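Local coordinates for putative hemin ABC transport system, membrane protein (Burkholderia cenocepacia J2315, PDB 5B57), which probably serves as the membrane-spanning permease subunit of an ABC importer that carries heme across the inner membrane, at residues G74-P79 and R97-D102; G64-V69 and L341-D346. All coordinates share one frame; numbering follows the deposited sequence.

Overall arrangement
Both contacts tie helix 54-72 or the loop after it to other parts of the permease, and both are made mainly by apolar atoms. Interaction 2 joins segments 64-69, on the later turns of that helix, and 341-346, 272 residues apart in the chain, whereas interaction 1 is local and sets the loop against helix 94-128. Their centres are 15 Å apart, and the nearest atoms stay about 6 Å from each other without touching. Helix 94-128 links the two, since it supplies one side of interaction 1 and also packs beside interaction 2. A decyl maltoside detergent is hydrogen-bonded to segment 97-102, while the Ser67 side chain lies about 11 Å from a bound detergent.

Interaction 1. Residues G74-P79 and R97-D102; sequences GAYRIP and RAVLLD. With DMU (decyl-beta-D-maltopyranoside), chain E.
Tyr76 and Val99 form the centre of a small apolar contact toward the periphery of this FecCD-type permease, where the loop after helix 54-72 packs on the early turns of the long helix 94-128. The CG1 methyl of Val99 does most of the touching: it lies 3.5 Å from CG of Tyr76 and reaches CB and CD2 of the same residue at similar range. Val99 CB sits 4.2 Å above the plane of the phenol ring, so the valine lies over one face at the rim, on the side where the ring joins CB. In Val99, CG1 is anti to the backbone N (chi1 166°), the setting that turns this methyl onto the tyrosine. Leu100 adds a second, looser point of support, its CD2 standing 4.3 Å from CG2 of Ile78 and approaching the ring of Tyr76 obliquely. Ile78 and Leu100 both also rest on Ala83, so the short helix 80-87 completes this buried side. Away from the loop, Asp102 OD1 accepts a hydrogen bond of 2.9 Å from O6 of the decyl maltoside, and Leu101 CD2 packs by the sugar carbon C11. The chemistry therefore divides the segment: dispersion forces hold the loop, while a single hydrogen bond to the carboxylate holds a detergent sugar on another side of the helix, which is no evidence of a substrate site.

Interaction 2. Residues G64-V69 and L341-D346; sequences GAMSVV and LTLAAD
Met66 and Leu343 lie alongside one another, each pointing toward the other's helix, and this pairing carries the contact between helices 54-72 and 327-352. It is packing of two near-parallel, predicted membrane helices of the FecCD-family permease, joining the N-terminal helix to one near the C-terminus. The two short segments have 26° between their directions, and their axes come no closer than 10.2 Å, a separation spanned by the length of these two side chains. The main meeting is between the methylene CG of Met66 and the CD2 methyl of Leu343, 3.5 Å apart, with the branch carbon CG of Leu343 just behind. In both residues CG is anti to the backbone N (chi1 163° for Met66 and -179° for Leu343), which extends each chain across the gap. Beyond CG the methionine bends at its next two torsions, and its sulfur comes to the following residue of the partner helix: SD lies 4.0 Å from CA of Ala344 and 4.2 Å from its CB. The small alanine thus lets the thioether approach close to the helix backbone. On the other helix, the same CD2 methyl of Leu343 extends to Ser67, meeting its backbone N at 3.8 Å and its CB at 4.2 Å. One leucine methyl is consequently shared by two consecutive residues, and the methionine by two of the opposing helix, a reciprocal packing held by van der Waals contact. Helix 94-128 lies against this interface: Ser67 rests on Val108 and Leu112, Leu343 also touches Leu112, and Asp346 forms a salt bridge to Arg107. On other flanks of segment 341-346, Ala345 packs on Leu360 of helix 360-378, and Thr342 meets Ile311 of helix 311-323.

Interaction 1. Residues G74-P79 and R97-D102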
loop_
_atom_site.group_PDB
_atom_site.type_symbol
_atom_site.label_atom_id
_atom_site.label_comp_id
_atom_site.label_asym_id
_atom_site.label_seq_id
_atom_site.Cartn_x
_atom_site.Cartn_y
_atom_site.Cartn_z
ATOM N N GLY A 74 11.934 -29.865 30.681
ATOM C CA GLY A 74 10.629 -30.312 30.199
ATOM C C GLY A 74 9.773 -30.982 31.265
ATOM O O GLY A 74 9.856 -30.623 32.441
ATOM N N ALA A 75 8.960 -31.984 30.900
ATOM C CA ALA A 75 8.203 -32.696 31.935
ATOM C C ALA A 75 9.098 -33.536 32.849
ATOM O O ALA A 75 8.694 -33.816 33.984
ATOM C CB ALA A 75 7.118 -33.578 31.317
ATOM N N TYR A 76 10.289 -33.944 32.374
ATOM C CA TYR A 76 11.294 -34.720 33.124
ATOM C C TYR A 76 12.381 -33.759 33.608
ATOM O O TYR A 76 13.117 -33.198 32.789
ATOM C CB TYR A 76 11.882 -35.815 32.218
ATOM C CG TYR A 76 13.005 -36.683 32.785
ATOM C CD1 TYR A 76 12.720 -37.772 33.593
ATOM C CD2 TYR A 76 14.350 -36.437 32.476
ATOM C CE1 TYR A 76 13.736 -38.574 34.111
ATOM C CE2 TYR A 76 15.379 -37.241 32.995
ATOM C CZ TYR A 76 15.056 -38.308 33.811
ATOM O OH TYR A 76 16.024 -39.128 34.344
ATOM N N ARG A 77 12.481 -33.551 34.927
ATOM C CA ARG A 77 13.401 -32.542 35.461
ATOM C C ARG A 77 14.731 -33.176 35.849
ATOM O O ARG A 77 14.774 -34.150 36.600
ATOM C CB ARG A 77 12.808 -31.819 36.672
ATOM C CG ARG A 77 11.411 -31.303 36.476
ATOM C CD ARG A 77 11.307 -30.669 35.130
ATOM N NE ARG A 77 10.041 -29.982 34.927
ATOM C CZ ARG A 77 9.939 -28.667 34.748
ATOM N NH1 ARG A 77 11.034 -27.906 34.744
ATOM N NH2 ARG A 77 8.747 -28.116 34.555
ATOM N N ILE A 78 15.820 -32.611 35.352
ATOM C CA ILE A 78 17.122 -33.212 35.592
ATOM C C ILE A 78 18.178 -32.115 35.550
ATOM O O ILE A 78 18.112 -31.227 34.691
ATOM C CB ILE A 78 17.383 -34.340 34.583
ATOM C CG1 ILE A 78 18.748 -34.960 34.829
ATOM C CG2 ILE A 78 17.226 -33.877 33.129
ATOM C CD1 ILE A 78 18.800 -36.344 34.339
ATOM N N PRO A 79 19.134 -32.085 36.475
ATOM C CA PRO A 79 20.114 -30.998 36.455
ATOM C C PRO A 79 21.093 -31.183 35.307
ATOM O O PRO A 79 21.202 -32.259 34.715
ATOM C CB PRO A 79 20.810 -31.107 37.817
ATOM C CG PRO A 79 19.937 -32.002 38.638
ATOM C CD PRO A 79 19.245 -32.906 37.695
ATOM N N ARG A 97 18.812 -41.243 29.590
ATOM C CA ARG A 97 19.232 -41.012 28.212
ATOM C C ARG A 97 18.067 -41.192 27.239
ATOM O O ARG A 97 17.959 -40.460 26.245
ATOM C CB ARG A 97 20.381 -41.944 27.853
ATOM C CG ARG A 97 20.845 -41.801 26.431
ATOM C CD ARG A 97 22.203 -42.433 26.206
ATOM N NE ARG A 97 22.787 -42.063 24.920
ATOM C CZ ARG A 97 22.415 -42.588 23.755
ATOM N NH1 ARG A 97 21.450 -43.513 23.710
ATOM N NH2 ARG A 97 23.003 -42.186 22.630
ATOM N N ALA A 98 17.173 -42.147 27.524
ATOM C CA ALA A 98 16.030 -42.411 26.655
ATOM C C ALA A 98 14.999 -41.279 26.701
ATOM O O ALA A 98 14.469 -40.880 25.662
ATOM C CB ALA A 98 15.387 -43.744 27.041
ATOM N N VAL A 99 14.687 -40.755 27.889
ATOM C CA VAL A 99 13.784 -39.610 27.967
ATOM C C VAL A 99 14.394 -38.386 27.279
ATOM O O VAL A 99 13.696 -37.637 26.586
ATOM C CB VAL A 99 13.421 -39.311 29.438
ATOM C CG1 VAL A 99 12.784 -37.935 29.557
ATOM C CG2 VAL A 99 12.494 -40.384 29.998
ATOM N N LEU A 100 15.697 -38.164 27.442
ATOM C CA LEU A 100 16.313 -36.996 26.814
ATOM C C LEU A 100 16.515 -37.192 25.316
ATOM O O LEU A 100 16.094 -36.354 24.518
ATOM C CB LEU A 100 17.646 -36.661 27.481
ATOM C CG LEU A 100 17.570 -36.205 28.937
ATOM C CD1 LEU A 100 18.932 -35.752 29.441
ATOM C CD2 LEU A 100 16.565 -35.099 29.075
ATOM N N LEU A 101 17.169 -38.275 24.904
ATOM C CA LEU A 101 17.482 -38.414 23.488
ATOM C C LEU A 101 16.273 -38.802 22.642
ATOM O O LEU A 101 16.319 -38.643 21.420
ATOM C CB LEU A 101 18.595 -39.442 23.281
ATOM C CG LEU A 101 19.349 -39.191 21.976
ATOM C CD1 LEU A 101 20.742 -38.662 22.266
ATOM C CD2 LEU A 101 19.406 -40.440 21.135
ATOM N N ASP A 102 15.192 -39.298 23.244
ATOM C CA ASP A 102 14.045 -39.761 22.467
ATOM C C ASP A 102 12.788 -38.911 22.601
ATOM O O ASP A 102 12.011 -38.850 21.656
ATOM C CB ASP A 102 13.678 -41.200 22.842
ATOM C CG ASP A 102 14.573 -42.199 22.202
ATOM O OD1 ASP A 102 15.382 -41.774 21.346
ATOM O OD2 ASP A 102 14.454 -43.401 22.549
HETATM C C1 DMU E . 18.597 -38.637 11.973
HETATM C C2 DMU E . 18.002 -39.695 12.863
HETATM C C3 DMU E . 18.841 -39.837 14.139
HETATM C C4 DMU E . 19.047 -38.455 14.826
HETATM O O5 DMU E . 19.564 -37.500 13.865
HETATM C C6 DMU E . 18.669 -37.332 12.741
HETATM O O7 DMU E . 18.190 -40.738 15.037
HETATM O O16 DMU E . 19.152 -36.308 11.873
HETATM C C18 DMU E . 18.385 -35.110 12.000
HETATM C C19 DMU E . 19.305 -33.978 12.417
HETATM C C22 DMU E . 18.512 -32.732 12.765
HETATM C C25 DMU E . 19.408 -31.496 12.754
HETATM C C28 DMU E . 18.764 -30.356 11.961
HETATM C C31 DMU E . 19.754 -29.732 10.966
HETATM C C34 DMU E . 19.727 -28.199 11.053
HETATM C C37 DMU E . 20.073 -27.552 9.700
HETATM C C40 DMU E . 19.588 -26.091 9.636
HETATM C C43 DMU E . 20.675 -25.130 10.081
HETATM O O49 DMU E . 17.788 -38.470 10.798
HETATM O O55 DMU E . 17.935 -40.949 12.170
HETATM C C57 DMU E . 20.012 -38.548 16.019
HETATM O O61 DMU E . 19.352 -39.190 17.124
HETATM C C5 DMU E . 18.432 -43.164 14.884
HETATM C C7 DMU E . 17.066 -43.575 15.428
HETATM C C8 DMU E . 17.017 -43.456 16.951
HETATM C C9 DMU E . 17.510 -42.096 17.403
HETATM O O1 DMU E . 18.855 -41.902 16.955
HETATM C C10 DMU E . 18.941 -41.847 15.522
HETATM O O2 DMU E . 15.664 -43.651 17.410
HETATM O O3 DMU E . 18.347 -43.014 13.452
HETATM O O4 DMU E . 16.801 -44.935 15.051
HETATM C C11 DMU E . 17.459 -41.989 18.915
HETATM O O6 DMU E . 17.082 -43.267 19.472
#

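Interaction 2. Residues G64-V69 and L341-D346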
loop_
_atom_site.group_PDB
_atom_site.type_symbol
_atom_site.label_atom_id
_atom_site.label_comp_id
_atom_site.label_asym_id
_atom_site.label_seq_id
_atom_site.Cartn_x
_atom_site.Cartn_y
_atom_site.Cartn_z
ATOM N N GLY A 64 22.282 -21.272 21.834
ATOM C CA GLY A 64 22.925 -22.493 22.301
ATOM C C GLY A 64 22.707 -22.733 23.778
ATOM O O GLY A 64 22.320 -23.825 24.189
ATOM N N ALA A 65 22.936 -21.704 24.601
ATOM C CA ALA A 65 22.759 -21.833 26.045
ATOM C C ALA A 65 21.344 -22.264 26.376
ATOM O O ALA A 65 21.134 -23.359 26.906
ATOM C CB ALA A 65 23.056 -20.517 26.760
ATOM N N MET A 66 20.384 -21.400 26.084
ATOM C CA MET A 66 18.968 -21.706 26.220
ATOM C C MET A 66 18.622 -23.114 25.731
ATOM O O MET A 66 17.924 -23.873 26.416
ATOM C CB MET A 66 18.149 -20.679 25.447
ATOM C CG MET A 66 16.765 -21.157 25.207
ATOM S SD MET A 66 15.596 -19.873 25.588
ATOM C CE MET A 66 15.834 -19.729 27.362
ATOM N N SER A 67 19.128 -23.468 24.544
ATOM C CA SER A 67 18.916 -24.810 24.009
ATOM C C SER A 67 19.295 -25.893 25.022
ATOM O O SER A 67 18.501 -26.786 25.330
ATOM C CB SER A 67 19.727 -24.960 22.734
ATOM O OG SER A 67 19.168 -25.931 21.913
ATOM N N VAL A 68 20.520 -25.822 25.548
ATOM C CA VAL A 68 20.983 -26.782 26.544
ATOM C C VAL A 68 20.033 -26.828 27.732
ATOM O O VAL A 68 19.645 -27.910 28.192
ATOM C CB VAL A 68 22.420 -26.436 26.976
ATOM C CG1 VAL A 68 22.752 -27.033 28.333
ATOM C CG2 VAL A 68 23.396 -26.937 25.955
ATOM N N VAL A 69 19.629 -25.661 28.244
ATOM C CA VAL A 69 18.749 -25.705 29.403
ATOM C C VAL A 69 17.400 -26.286 29.017
ATOM O O VAL A 69 16.751 -26.937 29.840
ATOM C CB VAL A 69 18.619 -24.324 30.076
ATOM C CG1 VAL A 69 19.425 -23.318 29.334
ATOM C CG2 VAL A 69 17.154 -23.875 30.219
ATOM N N LEU A 341 13.728 -17.170 19.746
ATOM C CA LEU A 341 12.391 -16.803 20.212
ATOM C C LEU A 341 11.441 -18.012 20.264
ATOM O O LEU A 341 10.672 -18.162 21.218
ATOM C CB LEU A 341 11.820 -15.684 19.324
ATOM C CG LEU A 341 12.494 -14.310 19.445
ATOM C CD1 LEU A 341 12.212 -13.487 18.208
ATOM C CD2 LEU A 341 12.032 -13.564 20.687
ATOM N N THR A 342 11.457 -18.875 19.242
ATOM C CA THR A 342 10.557 -20.032 19.218
ATOM C C THR A 342 10.795 -20.942 20.410
ATOM O O THR A 342 9.857 -21.401 21.071
ATOM C CB THR A 342 10.773 -20.826 17.937
ATOM O OG1 THR A 342 10.615 -19.959 16.818
ATOM C CG2 THR A 342 9.800 -21.973 17.852
ATOM N N LEU A 343 12.062 -21.250 20.654
ATOM C CA LEU A 343 12.444 -22.065 21.793
ATOM C C LEU A 343 12.015 -21.415 23.112
ATOM O O LEU A 343 11.450 -22.075 23.990
ATOM C CB LEU A 343 13.949 -22.266 21.707
ATOM C CG LEU A 343 14.767 -23.065 22.681
ATOM C CD1 LEU A 343 14.366 -24.521 22.621
ATOM C CD2 LEU A 343 16.174 -22.850 22.189
ATOM N N ALA A 344 12.267 -20.112 23.263
ATOM C CA ALA A 344 11.757 -19.392 24.426
ATOM C C ALA A 344 10.244 -19.556 24.557
ATOM O O ALA A 344 9.721 -19.681 25.681
ATOM C CB ALA A 344 12.136 -17.914 24.330
ATOM N N ALA A 345 9.536 -19.582 23.416
ATOM C CA ALA A 345 8.085 -19.759 23.414
ATOM C C ALA A 345 7.666 -21.178 23.789
ATOM O O ALA A 345 6.622 -21.347 24.438
ATOM C CB ALA A 345 7.502 -19.401 22.059
ATOM N N ASP A 346 8.435 -22.211 23.370
ATOM C CA ASP A 346 8.034 -23.586 23.678
ATOM C C ASP A 346 8.455 -23.981 25.075
ATOM O O ASP A 346 7.726 -24.705 25.765
ATOM C CB ASP A 346 8.601 -24.583 22.670
ATOM C CG ASP A 346 7.955 -25.979 22.793
ATOM O OD1 ASP A 346 6.738 -26.100 22.523
ATOM O OD2 ASP A 346 8.665 -26.957 23.138
#